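Local coordinates for UDP-N-acetylenolpyruvoylglucosamine reductase (Listeria monocytogenes, PDB 3TX1), which probably catalyses the FAD-dependent, NADPH-driven reduction of UDP-N-acetylenolpyruvoylglucosamine to UDP-N-acetylmuramate in peptidoglycan biosynthesis, at residues A55-P61 and I97-H103; T47-T51 and Y239-G243; L133-S138 and I220-M224; G152-M156 and S196-E200. All coordinates share one frame; numbering follows the deposited sequence.

Contact 1 (A55-P61 and I97-H103); sequences ADVFVMP and IRGVILH
Val57, Val59, Ile101 and His103 exchange the backbone bonds that pair the two segments. Val57 O accepts the amide of Ile101 (N to O 2.9 Å), and Val59 N returns a nearly straight bond to Ile101 O (3.0 Å, 176°). Val59 O then takes the amide of His103 (N to O 2.9 Å). The carbonyls of Val57 and Val59 are each approached as well by a CA-H, from Val100 and Leu102. Phe58 and Met60 direct their backbone bonds to strand 36-42 instead. Strands 54-60, 100-103 and 81-84 run parallel, and helix 64-76 links the two outer ones in a beta-alpha-beta crossover of the FAD-binding domain, lying against Val100 and Leu102. Ala55, Phe58 and Ile101 occupy the other face. Where both segments turn a corner, Asp56 and Arg98 form a salt bridge: NE of Arg98 lies 2.6 Å from OD2 of Asp56, which sits in the guanidinium plane, and NH2 adds a weak bond to the same oxygen. Bends at chi2 and chi3 (-68° and 73°) bring the guanidinium back to Asp56, while NH1 bonds to Gly95 O. The His103 ring lies beside that of Phe58, nearly parallel but slid apart, with Phe58 CZ 3.6 Å from His103 CB; its ND1 is satisfied by Leu84 O and NE2 weakly by Asp105.

Contact 2 (T47-T51 and Y239-G243); sequences TYTKT and YPSCG. With FAD (flavin-adenine dinucleotide), chain B.
Thr49 and Tyr48 meet Ser241 mainly through carbon atoms set against the backbone. The methyl CG2 of Thr49 sits against the Ser241-Cys242 peptide, 3.4 Å from Cys242 N, with CB of Cys242 a little farther off. With CG2 trans to its own carbonyl carbon, the methyl faces this peptide and OG1 is turned to the hydroxyl of Thr51. CB of Pro240 packs on Tyr48 O at 3.2 Å, and beyond it the extended Lys50 chain runs obliquely past the proline ring, CD to CG 4.1 Å. The Tyr48 ring presents its CD2 edge to Ser241 O, which lies in the ring plane. Polar bonds stay within segment 47-51 or go to a third element. Lys50 N closes the type I turn on Thr47 O at 2.8 Å, and Thr47 OG1 donates to Thr51 O at 2.9 Å. Asn283 of strand 281-283 donates from ND2 to Thr49 O, and its backbone bonds to that of Pro240, tying both segments to one residue. Both segments also touch the cofactor: Tyr48 CE2 lies 3.4 Å from the flavin methyl C8M, and Gly243 CA is equally close to ring carbon C9. Segment 239-243 ends one residue before Ser244, the predicted proton donor. Carbon-to-backbone packing of this kind, with no direct polar bond between the segments, implies that loop 47-51 and the C-terminal domain are joined by fit and by shared bonds to Asn283 while together bordering the dimethylbenzene end of the FAD.

Contact 3 (L133-S138 and I220-M224); sequences LNESLS and IQAKM
Leu133 reaches across to Ile220 and Met224, which stand one turn apart on helix 217-234, and spreads its two methyls between them. CD1 touches Ile220 CG2 at 3.5 Å, and CD2 lies equally far from CE of Met224. Leu133 carries CG trans to its backbone N (chi1 177°), which extends the branch toward the other helix; Met224 answers with a chain straight through chi2 and folded at chi3 (52°), so that sulfur and methyl both come to rest on the leucine's branch. Ile220 has its longer arm extended (chi2 178°), and CD1 passes Leu133 to end against the chain that follows helix 125-134, 3.2 Å from Leu137 O and 3.8 Å from Ser138 CB. That chain turns there by a Schellman motif: Ser136 has positive phi, and its N bonds to Leu133 O at 3.1 Å. Polar ends look elsewhere, Ser138 OG to Glu141 and Gln221 NE2 to Asp225. Since the contact is mainly aliphatic and has no hydrogen bond between the segments, it implies that helix 125-134 and strand 137-138, both in the FAD-binding domain, are held to the first turns of helix 217-234 by shape and burial.

Contact 4 (G152-M156 and S196-E200); sequences GALHM and STIAE. With FAD (flavin-adenine dinucleotide), chain B; SO4 (sulfate ion), chain E.
His155 and Leu154, late in helix 150-156, carry the contact with Ser196, Ile198 and Ala199, while the start of the segment serves the cofactor. Gly152 N is bonded to Ser149 OG, and Ala153 N comes within 3.3 Å of the ribityl oxygen O4' of FAD. Leu154 sends its side chain into the sheet, against Val205 and Leu169, and turns its carbonyl to the loop, where CB of Ser196 packs on it. At His155 both backbone and ring are used. Its O accepts the hydroxyl of Ser196 (OG to O 2.7 Å), which comes from above the carbonyl plane, 42° out of it. The same OG accepts from Ala199 N at 3.0 Å, an ST motif that holds the loop in its helix-like turn. With CG trans to the backbone N (chi1 -175°), the imidazole stands between the adenosine ribose and the loop: FAD C1B lies 3.5 Å above one face, and Ala199 CB covers the opposite face as a CH-pi contact, 4.3 Å from the ring centroid. Ile198 CG2 approaches obliquely, 3.7 Å from ND1. NE2 gives weak bonds to two oxygens of a sulfate, probably from the crystallisation liquor, which Lys316 also binds. Met156 N bonds to Gly152 O, and its CG rests near FAD O3'. A short helix laid along the ribityl and adenosine parts of the dinucleotide, backed by a loop, forms one wall of the FAD site of this PCMH-type domain.

How the contacts relate
Along the chain, contact 2 closes a long loop enclosing the other three: contact 1 first, then contact 3, with contact 4 nested within contact 3. Contact 1 lies in the four-stranded mixed sheet; contact 3 is on the opposite side of the chain's centre, about 37 Å away between centres. Contacts 2 and 4, their centres about 20 Å apart on opposite sides of the chain's centre, both touch FAD, one at the flavin and the other along the ribityl and adenosine parts. Contacts 1 and 4 stay within the PCMH-type FAD-binding range, whereas contacts 2 and 3 join loop 47-51 and the FAD-binding domain, respectively, to the C-terminal domain; contact 2 sets that domain against the flavin end.

Contact 1 (A55-P61 and I97-H103)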
# COMPACT_ATOMS: atom_id res chain seq x y z
N ALA A 55 0.03 9.39 -14.96
CA ALA A 55 0.58 10.39 -14.06
C ALA A 55 1.55 11.11 -14.97
O ALA A 55 2.44 10.47 -15.56
CB ALA A 55 1.32 9.73 -12.91
N ASP A 56 1.36 12.41 -15.11
CA ASP A 56 2.16 13.25 -16.05
C ASP A 56 3.71 13.22 -15.93
O ASP A 56 4.41 13.27 -16.96
CB ASP A 56 1.61 14.68 -16.09
CG ASP A 56 0.87 15.06 -14.79
OD1 ASP A 56 1.38 14.74 -13.68
OD2 ASP A 56 -0.23 15.64 -14.89
N VAL A 57 4.21 13.10 -14.69
CA VAL A 57 5.65 13.03 -14.38
C VAL A 57 5.97 11.85 -13.41
O VAL A 57 5.71 11.95 -12.21
CB VAL A 57 6.15 14.36 -13.78
CG1 VAL A 57 7.66 14.36 -13.67
CG2 VAL A 57 5.69 15.56 -14.62
N PHE A 58 6.56 10.78 -13.93
CA PHE A 58 6.84 9.56 -13.17
C PHE A 58 8.32 9.31 -12.92
O PHE A 58 9.07 8.98 -13.84
CB PHE A 58 6.21 8.37 -13.90
CG PHE A 58 6.17 7.11 -13.09
CD1 PHE A 58 5.26 6.97 -12.04
CD2 PHE A 58 7.02 6.04 -13.39
CE1 PHE A 58 5.23 5.81 -11.29
CE2 PHE A 58 6.98 4.87 -12.64
CZ PHE A 58 6.08 4.75 -11.60
N VAL A 59 8.72 9.40 -11.65
CA VAL A 59 10.12 9.31 -11.27
C VAL A 59 10.50 8.13 -10.41
O VAL A 59 9.84 7.86 -9.40
CB VAL A 59 10.49 10.57 -10.48
CG1 VAL A 59 12.00 10.62 -10.28
CG2 VAL A 59 10.01 11.81 -11.22
N MET A 60 11.61 7.47 -10.79
CA MET A 60 12.19 6.34 -10.02
C MET A 60 13.64 6.57 -9.59
O MET A 60 14.55 6.41 -10.40
CB MET A 60 12.07 5.03 -10.79
CG MET A 60 10.65 4.50 -10.85
SD MET A 60 10.42 3.34 -12.19
CE MET A 60 11.00 4.30 -13.61
N PRO A 61 13.86 6.96 -8.32
CA PRO A 61 15.21 7.24 -7.82
C PRO A 61 15.97 6.01 -7.38
O PRO A 61 15.43 5.16 -6.70
CB PRO A 61 14.99 8.16 -6.63
CG PRO A 61 13.56 8.04 -6.26
CD PRO A 61 12.81 7.56 -7.47
N ILE A 97 -3.32 11.57 -12.41
CA ILE A 97 -2.82 12.35 -11.26
C ILE A 97 -1.97 13.52 -11.71
O ILE A 97 -1.16 13.39 -12.65
CB ILE A 97 -1.90 11.52 -10.33
CG1 ILE A 97 -2.53 10.18 -9.99
CG2 ILE A 97 -1.61 12.29 -9.05
CD1 ILE A 97 -1.72 9.37 -9.00
N ARG A 98 -2.12 14.64 -11.00
CA ARG A 98 -1.39 15.89 -11.30
C ARG A 98 -0.17 16.08 -10.40
O ARG A 98 -0.22 15.82 -9.19
CB ARG A 98 -2.30 17.13 -11.20
CG ARG A 98 -3.54 17.15 -12.10
CD ARG A 98 -3.26 17.27 -13.60
NE ARG A 98 -2.72 16.07 -14.26
CZ ARG A 98 -3.44 15.03 -14.68
NH1 ARG A 98 -4.75 14.97 -14.44
NH2 ARG A 98 -2.85 14.00 -15.30
N GLY A 99 0.92 16.54 -11.00
CA GLY A 99 2.17 16.75 -10.30
C GLY A 99 3.16 15.66 -10.67
O GLY A 99 3.16 15.18 -11.82
N VAL A 100 3.98 15.27 -9.69
CA VAL A 100 5.01 14.27 -9.85
C VAL A 100 4.68 13.10 -8.94
O VAL A 100 4.35 13.29 -7.76
CB VAL A 100 6.37 14.85 -9.41
CG1 VAL A 100 7.47 13.78 -9.31
CG2 VAL A 100 6.80 15.97 -10.34
N ILE A 101 4.78 11.89 -9.47
CA ILE A 101 4.58 10.68 -8.71
C ILE A 101 5.97 10.05 -8.56
O ILE A 101 6.69 9.91 -9.55
CB ILE A 101 3.60 9.69 -9.41
CG1 ILE A 101 2.14 10.18 -9.34
CG2 ILE A 101 3.66 8.31 -8.78
CD1 ILE A 101 1.85 11.42 -10.17
N LEU A 102 6.35 9.72 -7.32
CA LEU A 102 7.61 9.08 -7.01
C LEU A 102 7.39 7.65 -6.62
O LEU A 102 6.58 7.36 -5.75
CB LEU A 102 8.24 9.71 -5.79
CG LEU A 102 9.28 10.81 -5.72
CD1 LEU A 102 9.64 10.90 -4.24
CD2 LEU A 102 10.50 10.39 -6.49
N HIS A 103 8.16 6.77 -7.24
CA HIS A 103 8.06 5.36 -7.01
C HIS A 103 9.45 4.92 -6.62
O HIS A 103 10.42 5.04 -7.39
CB HIS A 103 7.50 4.71 -8.28
CG HIS A 103 7.17 3.24 -8.14
ND1 HIS A 103 6.29 2.77 -7.23
CD2 HIS A 103 7.61 2.13 -8.85
CE1 HIS A 103 6.21 1.43 -7.33
NE2 HIS A 103 7.02 1.04 -8.32

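Contact 2 (T47-T51 and Y239-G243)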
# COMPACT_ATOMS: atom_id res chain seq x y z
N THR A 47 0.31 -0.96 -10.55
CA THR A 47 -0.64 -1.05 -9.44
C THR A 47 -1.17 -2.41 -9.32
O THR A 47 -1.36 -3.11 -10.30
CB THR A 47 -1.89 -0.16 -9.54
OG1 THR A 47 -2.63 -0.53 -10.71
CG2 THR A 47 -1.55 1.32 -9.56
N TYR A 48 -1.46 -2.74 -8.09
CA TYR A 48 -1.90 -4.04 -7.73
C TYR A 48 -3.27 -4.39 -8.33
O TYR A 48 -3.54 -5.55 -8.60
CB TYR A 48 -1.79 -4.17 -6.22
CG TYR A 48 -1.63 -5.57 -5.74
CD1 TYR A 48 -0.37 -6.17 -5.64
CD2 TYR A 48 -2.74 -6.28 -5.34
CE1 TYR A 48 -0.24 -7.47 -5.18
CE2 TYR A 48 -2.63 -7.57 -4.87
CZ TYR A 48 -1.39 -8.16 -4.79
OH TYR A 48 -1.40 -9.46 -4.33
N THR A 49 -4.11 -3.39 -8.59
CA THR A 49 -5.40 -3.63 -9.26
C THR A 49 -5.22 -3.57 -10.77
O THR A 49 -6.13 -3.85 -11.53
CB THR A 49 -6.48 -2.57 -8.93
OG1 THR A 49 -5.95 -1.26 -9.18
CG2 THR A 49 -6.90 -2.65 -7.50
N LYS A 50 -4.05 -3.15 -11.21
CA LYS A 50 -3.80 -3.00 -12.64
C LYS A 50 -4.76 -1.97 -13.25
O LYS A 50 -5.35 -2.19 -14.30
CB LYS A 50 -3.88 -4.37 -13.34
CG LYS A 50 -2.69 -5.28 -13.08
CD LYS A 50 -2.96 -6.68 -13.64
CE LYS A 50 -1.73 -7.59 -13.57
NZ LYS A 50 -1.93 -8.93 -14.24
N THR A 51 -4.94 -0.85 -12.54
CA THR A 51 -5.80 0.24 -12.98
C THR A 51 -5.17 1.55 -12.60
O THR A 51 -4.32 1.61 -11.69
CB THR A 51 -7.09 0.30 -12.16
OG1 THR A 51 -6.73 0.45 -10.80
CG2 THR A 51 -7.93 -0.92 -12.35
N TYR A 239 -6.61 -13.07 -8.18
CA TYR A 239 -7.00 -11.91 -8.98
C TYR A 239 -6.36 -10.64 -8.54
O TYR A 239 -6.14 -10.45 -7.36
CB TYR A 239 -8.49 -11.66 -8.88
CG TYR A 239 -9.29 -12.72 -9.54
CD1 TYR A 239 -9.92 -13.68 -8.78
CD2 TYR A 239 -9.37 -12.79 -10.92
CE1 TYR A 239 -10.62 -14.69 -9.37
CE2 TYR A 239 -10.09 -13.78 -11.52
CZ TYR A 239 -10.71 -14.73 -10.73
OH TYR A 239 -11.42 -15.76 -11.27
N PRO A 240 -6.09 -9.72 -9.49
CA PRO A 240 -5.59 -8.46 -8.97
C PRO A 240 -6.73 -7.82 -8.17
O PRO A 240 -7.88 -8.04 -8.50
CB PRO A 240 -5.25 -7.64 -10.23
CG PRO A 240 -5.86 -8.38 -11.37
CD PRO A 240 -6.00 -9.81 -10.96
N SER A 241 -6.41 -7.12 -7.09
CA SER A 241 -7.44 -6.41 -6.29
C SER A 241 -6.74 -5.41 -5.43
O SER A 241 -5.50 -5.34 -5.43
CB SER A 241 -8.24 -7.36 -5.37
OG SER A 241 -7.54 -7.71 -4.18
N CYS A 242 -7.52 -4.58 -4.74
CA CYS A 242 -6.91 -3.76 -3.70
C CYS A 242 -7.21 -4.67 -2.51
O CYS A 242 -7.44 -5.89 -2.69
CB CYS A 242 -7.49 -2.34 -3.63
SG CYS A 242 -9.28 -2.11 -3.77
N GLY A 243 -7.24 -4.21 -1.28
CA GLY A 243 -7.53 -5.31 -0.34
C GLY A 243 -8.98 -5.39 -0.00
O GLY A 243 -9.86 -5.40 -0.86
PA FAD B . 0.14 1.88 -1.99
O1A FAD B . 1.06 2.10 -3.15
O2A FAD B . -1.18 1.21 -2.21
O5B FAD B . -0.22 3.29 -1.34
C5B FAD B . -0.62 3.17 0.02
C4B FAD B . -0.51 4.47 0.78
O4B FAD B . 0.78 4.60 1.35
C3B FAD B . -0.73 5.73 -0.03
O3B FAD B . -1.19 6.74 0.91
C2B FAD B . 0.70 6.06 -0.46
O2B FAD B . 0.99 7.41 -0.87
C1B FAD B . 1.43 5.76 0.82
N9A FAD B . 2.79 5.34 0.53
C8A FAD B . 3.20 4.34 -0.27
N7A FAD B . 4.55 4.23 -0.18
C5A FAD B . 5.03 5.16 0.68
C6A FAD B . 6.34 5.63 1.21
N6A FAD B . 7.53 5.08 0.84
N1A FAD B . 6.31 6.65 2.10
C2A FAD B . 5.19 7.22 2.50
N3A FAD B . 3.98 6.88 2.05
C4A FAD B . 3.84 5.88 1.16
N1 FAD B . -3.36 -4.37 4.46
C2 FAD B . -3.28 -4.81 5.74
O2 FAD B . -2.97 -4.00 6.64
N3 FAD B . -3.48 -6.08 6.12
C4 FAD B . -3.81 -7.05 5.27
O4 FAD B . -4.02 -8.21 5.67
C4X FAD B . -3.91 -6.65 3.86
N5 FAD B . -4.23 -7.56 2.95
C5X FAD B . -4.34 -7.26 1.64
C6 FAD B . -4.66 -8.27 0.75
C7 FAD B . -4.75 -8.00 -0.59
C7M FAD B . -5.11 -9.11 -1.55
C8 FAD B . -4.49 -6.62 -1.03
C8M FAD B . -4.58 -6.25 -2.47
C9 FAD B . -4.18 -5.62 -0.15
C9A FAD B . -4.09 -5.89 1.19
N10 FAD B . -3.75 -4.88 2.13
C10 FAD B . -3.66 -5.25 3.49
C1' FAD B . -3.53 -3.49 1.69
C2' FAD B . -2.08 -3.24 1.35
O2' FAD B . -1.39 -4.47 1.15
C3' FAD B . -1.37 -2.50 2.47
O3' FAD B . -2.14 -1.33 2.74
C4' FAD B . 0.04 -2.13 2.04
O4' FAD B . 0.90 -1.91 3.17
C5' FAD B . 0.07 -0.94 1.09
O5' FAD B . 1.27 -1.03 0.37
P FAD B . 1.56 -0.26 -0.98
O1P FAD B . 3.04 -0.19 -1.07
O2P FAD B . 0.78 -1.00 -2.01
O3P FAD B . 0.91 1.16 -0.80

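Contact 3 (L133-S138 and I220-M224)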
# COMPACT_ATOMS: atom_id res chain seq x y z
N LEU A 133 12.24 -14.98 8.86
CA LEU A 133 12.16 -16.40 9.07
C LEU A 133 13.51 -17.07 8.82
O LEU A 133 13.87 -18.01 9.55
CB LEU A 133 11.13 -17.01 8.14
CG LEU A 133 10.86 -18.50 8.08
CD1 LEU A 133 10.34 -18.85 9.47
CD2 LEU A 133 9.90 -18.99 7.00
N ASN A 134 14.25 -16.61 7.79
CA ASN A 134 15.58 -17.19 7.50
C ASN A 134 16.54 -16.89 8.61
O ASN A 134 17.56 -17.53 8.71
CB ASN A 134 16.19 -16.65 6.22
CG ASN A 134 15.34 -16.94 5.01
OD1 ASN A 134 14.11 -16.91 5.08
ND2 ASN A 134 16.00 -17.23 3.89
N GLU A 135 16.21 -15.91 9.44
CA GLU A 135 17.07 -15.53 10.55
C GLU A 135 16.50 -16.01 11.88
O GLU A 135 17.10 -15.81 12.93
CB GLU A 135 17.26 -14.01 10.58
CG GLU A 135 17.51 -13.39 9.21
CD GLU A 135 18.82 -13.84 8.60
OE1 GLU A 135 19.86 -13.77 9.29
OE2 GLU A 135 18.81 -14.26 7.42
N SER A 136 15.38 -16.66 11.88
CA SER A 136 14.89 -17.02 13.16
C SER A 136 14.65 -15.73 13.89
O SER A 136 15.08 -15.53 14.99
CB SER A 136 15.92 -17.85 13.89
OG SER A 136 16.11 -19.07 13.22
N LEU A 137 13.93 -14.84 13.25
CA LEU A 137 13.41 -13.68 13.95
C LEU A 137 11.88 -13.69 13.98
O LEU A 137 11.24 -13.92 12.96
CB LEU A 137 13.91 -12.39 13.29
CG LEU A 137 15.22 -11.82 13.83
CD1 LEU A 137 15.74 -10.71 12.92
CD2 LEU A 137 15.06 -11.32 15.25
N SER A 138 11.32 -13.45 15.16
CA SER A 138 9.87 -13.44 15.32
C SER A 138 9.29 -12.06 15.59
O SER A 138 9.92 -11.21 16.23
CB SER A 138 9.44 -14.40 16.43
OG SER A 138 8.04 -14.36 16.57
N ILE A 220 8.04 -20.10 14.16
CA ILE A 220 7.68 -19.08 13.17
C ILE A 220 7.07 -19.76 11.92
O ILE A 220 6.02 -19.34 11.42
CB ILE A 220 8.91 -18.21 12.84
CG1 ILE A 220 9.59 -17.78 14.16
CG2 ILE A 220 8.56 -17.03 11.92
CD1 ILE A 220 10.85 -16.94 14.01
N GLN A 221 7.70 -20.84 11.45
CA GLN A 221 7.16 -21.58 10.30
C GLN A 221 5.67 -21.97 10.44
O GLN A 221 4.87 -21.78 9.52
CB GLN A 221 7.98 -22.84 10.05
CG GLN A 221 7.76 -23.39 8.65
CD GLN A 221 7.97 -22.30 7.64
OE1 GLN A 221 8.95 -21.56 7.71
NE2 GLN A 221 7.02 -22.15 6.72
N ALA A 222 5.34 -22.54 11.60
CA ALA A 222 3.98 -22.99 11.93
C ALA A 222 2.94 -21.84 11.90
O ALA A 222 1.77 -22.06 11.55
CB ALA A 222 3.98 -23.73 13.28
N LYS A 223 3.38 -20.65 12.32
CA LYS A 223 2.57 -19.44 12.22
C LYS A 223 2.44 -19.03 10.77
O LYS A 223 1.34 -18.68 10.33
CB LYS A 223 3.17 -18.28 13.03
CG LYS A 223 2.74 -18.23 14.48
CD LYS A 223 1.30 -17.76 14.63
CE LYS A 223 0.72 -18.16 15.99
NZ LYS A 223 -0.71 -17.74 16.03
N MET A 224 3.52 -19.11 10.01
CA MET A 224 3.45 -18.60 8.65
C MET A 224 2.62 -19.45 7.76
O MET A 224 1.88 -18.94 6.90
CB MET A 224 4.83 -18.33 8.09
CG MET A 224 5.43 -17.11 8.77
SD MET A 224 7.16 -16.79 8.42
CE MET A 224 7.16 -16.79 6.61

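Contact 4 (G152-M156 and S196-E200)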
# COMPACT_ATOMS: atom_id res chain seq x y z
N GLY A 152 4.58 1.59 2.10
CA GLY A 152 3.11 1.59 2.20
C GLY A 152 2.74 1.04 3.56
O GLY A 152 1.86 1.57 4.26
N ALA A 153 3.45 -0.02 3.95
CA ALA A 153 3.27 -0.62 5.26
C ALA A 153 3.41 0.41 6.39
O ALA A 153 2.53 0.47 7.26
CB ALA A 153 4.26 -1.76 5.47
N LEU A 154 4.47 1.21 6.41
CA LEU A 154 4.56 2.14 7.53
C LEU A 154 3.48 3.21 7.42
O LEU A 154 2.92 3.69 8.43
CB LEU A 154 5.92 2.80 7.66
CG LEU A 154 7.17 1.94 7.65
CD1 LEU A 154 8.20 2.61 8.51
CD2 LEU A 154 6.95 0.52 8.13
N HIS A 155 3.16 3.58 6.19
CA HIS A 155 2.20 4.60 6.00
C HIS A 155 0.86 4.15 6.52
O HIS A 155 0.15 4.89 7.19
CB HIS A 155 2.14 5.04 4.55
CG HIS A 155 1.22 6.19 4.34
ND1 HIS A 155 1.62 7.48 4.49
CD2 HIS A 155 -0.15 6.22 4.09
CE1 HIS A 155 0.56 8.30 4.30
NE2 HIS A 155 -0.52 7.53 4.04
N MET A 156 0.53 2.88 6.29
CA MET A 156 -0.75 2.34 6.70
C MET A 156 -0.80 1.66 8.07
O MET A 156 -1.85 1.16 8.47
CB MET A 156 -1.14 1.29 5.67
CG MET A 156 -1.29 1.80 4.26
SD MET A 156 -2.57 3.06 4.17
CE MET A 156 -3.80 2.41 5.31
N SER A 196 -0.83 5.48 11.86
CA SER A 196 0.58 5.93 11.83
C SER A 196 0.70 7.45 11.86
O SER A 196 -0.06 8.14 11.18
CB SER A 196 1.34 5.40 10.58
OG SER A 196 1.09 6.17 9.40
N THR A 197 1.67 7.94 12.64
CA THR A 197 1.99 9.37 12.71
C THR A 197 2.73 9.76 11.42
O THR A 197 2.87 10.93 11.10
CB THR A 197 2.75 9.77 14.01
OG1 THR A 197 3.93 8.98 14.18
CG2 THR A 197 1.85 9.58 15.25
N ILE A 198 3.18 8.74 10.68
CA ILE A 198 3.79 8.88 9.35
C ILE A 198 2.78 9.46 8.37
O ILE A 198 3.14 10.31 7.55
CB ILE A 198 4.26 7.52 8.79
CG1 ILE A 198 5.77 7.33 8.97
CG2 ILE A 198 4.09 7.48 7.28
CD1 ILE A 198 6.32 7.79 10.29
N ALA A 199 1.54 8.97 8.44
CA ALA A 199 0.42 9.42 7.61
C ALA A 199 0.24 10.94 7.72
O ALA A 199 0.33 11.68 6.73
CB ALA A 199 -0.86 8.68 7.99
N GLU A 200 -0.01 11.40 8.94
CA GLU A 200 0.00 12.83 9.19
C GLU A 200 1.48 13.13 9.13
O GLU A 200 2.28 12.20 9.07
CB GLU A 200 -0.53 13.17 10.57
CG GLU A 200 -2.04 13.22 10.66
CD GLU A 200 -2.50 13.69 12.01
OE1 GLU A 200 -1.85 13.31 13.01
OE2 GLU A 200 -3.50 14.44 12.09
PA FAD B . 0.14 1.88 -1.99
O1A FAD B . 1.06 2.10 -3.15
O2A FAD B . -1.18 1.21 -2.21
O5B FAD B . -0.22 3.29 -1.34
C5B FAD B . -0.62 3.17 0.02
C4B FAD B . -0.51 4.47 0.78
O4B FAD B . 0.78 4.60 1.35
C3B FAD B . -0.73 5.73 -0.03
O3B FAD B . -1.19 6.74 0.91
C2B FAD B . 0.70 6.06 -0.46
O2B FAD B . 0.99 7.41 -0.87
C1B FAD B . 1.43 5.76 0.82
N9A FAD B . 2.79 5.34 0.53
C8A FAD B . 3.20 4.34 -0.27
N7A FAD B . 4.55 4.23 -0.18
C5A FAD B . 5.03 5.16 0.68
C6A FAD B . 6.34 5.63 1.21
N6A FAD B . 7.53 5.08 0.84
N1A FAD B . 6.31 6.65 2.10
C2A FAD B . 5.19 7.22 2.50
N3A FAD B . 3.98 6.88 2.05
C4A FAD B . 3.84 5.88 1.16
N1 FAD B . -3.36 -4.37 4.46
C2 FAD B . -3.28 -4.81 5.74
O2 FAD B . -2.97 -4.00 6.64
N3 FAD B . -3.48 -6.08 6.12
C4 FAD B . -3.81 -7.05 5.27
O4 FAD B . -4.02 -8.21 5.67
C4X FAD B . -3.91 -6.65 3.86
N5 FAD B . -4.23 -7.56 2.95
C5X FAD B . -4.34 -7.26 1.64
C6 FAD B . -4.66 -8.27 0.75
C7 FAD B . -4.75 -8.00 -0.59
C7M FAD B . -5.11 -9.11 -1.55
C8 FAD B . -4.49 -6.62 -1.03
C8M FAD B . -4.58 -6.25 -2.47
C9 FAD B . -4.18 -5.62 -0.15
C9A FAD B . -4.09 -5.89 1.19
N10 FAD B . -3.75 -4.88 2.13
C10 FAD B . -3.66 -5.25 3.49
C1' FAD B . -3.53 -3.49 1.69
C2' FAD B . -2.08 -3.24 1.35
O2' FAD B . -1.39 -4.47 1.15
C3' FAD B . -1.37 -2.50 2.47
O3' FAD B . -2.14 -1.33 2.74
C4' FAD B . 0.04 -2.13 2.04
O4' FAD B . 0.90 -1.91 3.17
C5' FAD B . 0.07 -0.94 1.09
O5' FAD B . 1.27 -1.03 0.37
P FAD B . 1.56 -0.26 -0.98
O1P FAD B . 3.04 -0.19 -1.07
O2P FAD B . 0.78 -1.00 -2.01
O3P FAD B . 0.91 1.16 -0.80
S SO4 E . -3.15 9.76 4.05
O1 SO4 E . -1.92 10.37 4.61
O2 SO4 E . -3.57 8.62 4.90
O3 SO4 E . -4.23 10.78 3.98
O4 SO4 E . -2.90 9.27 2.67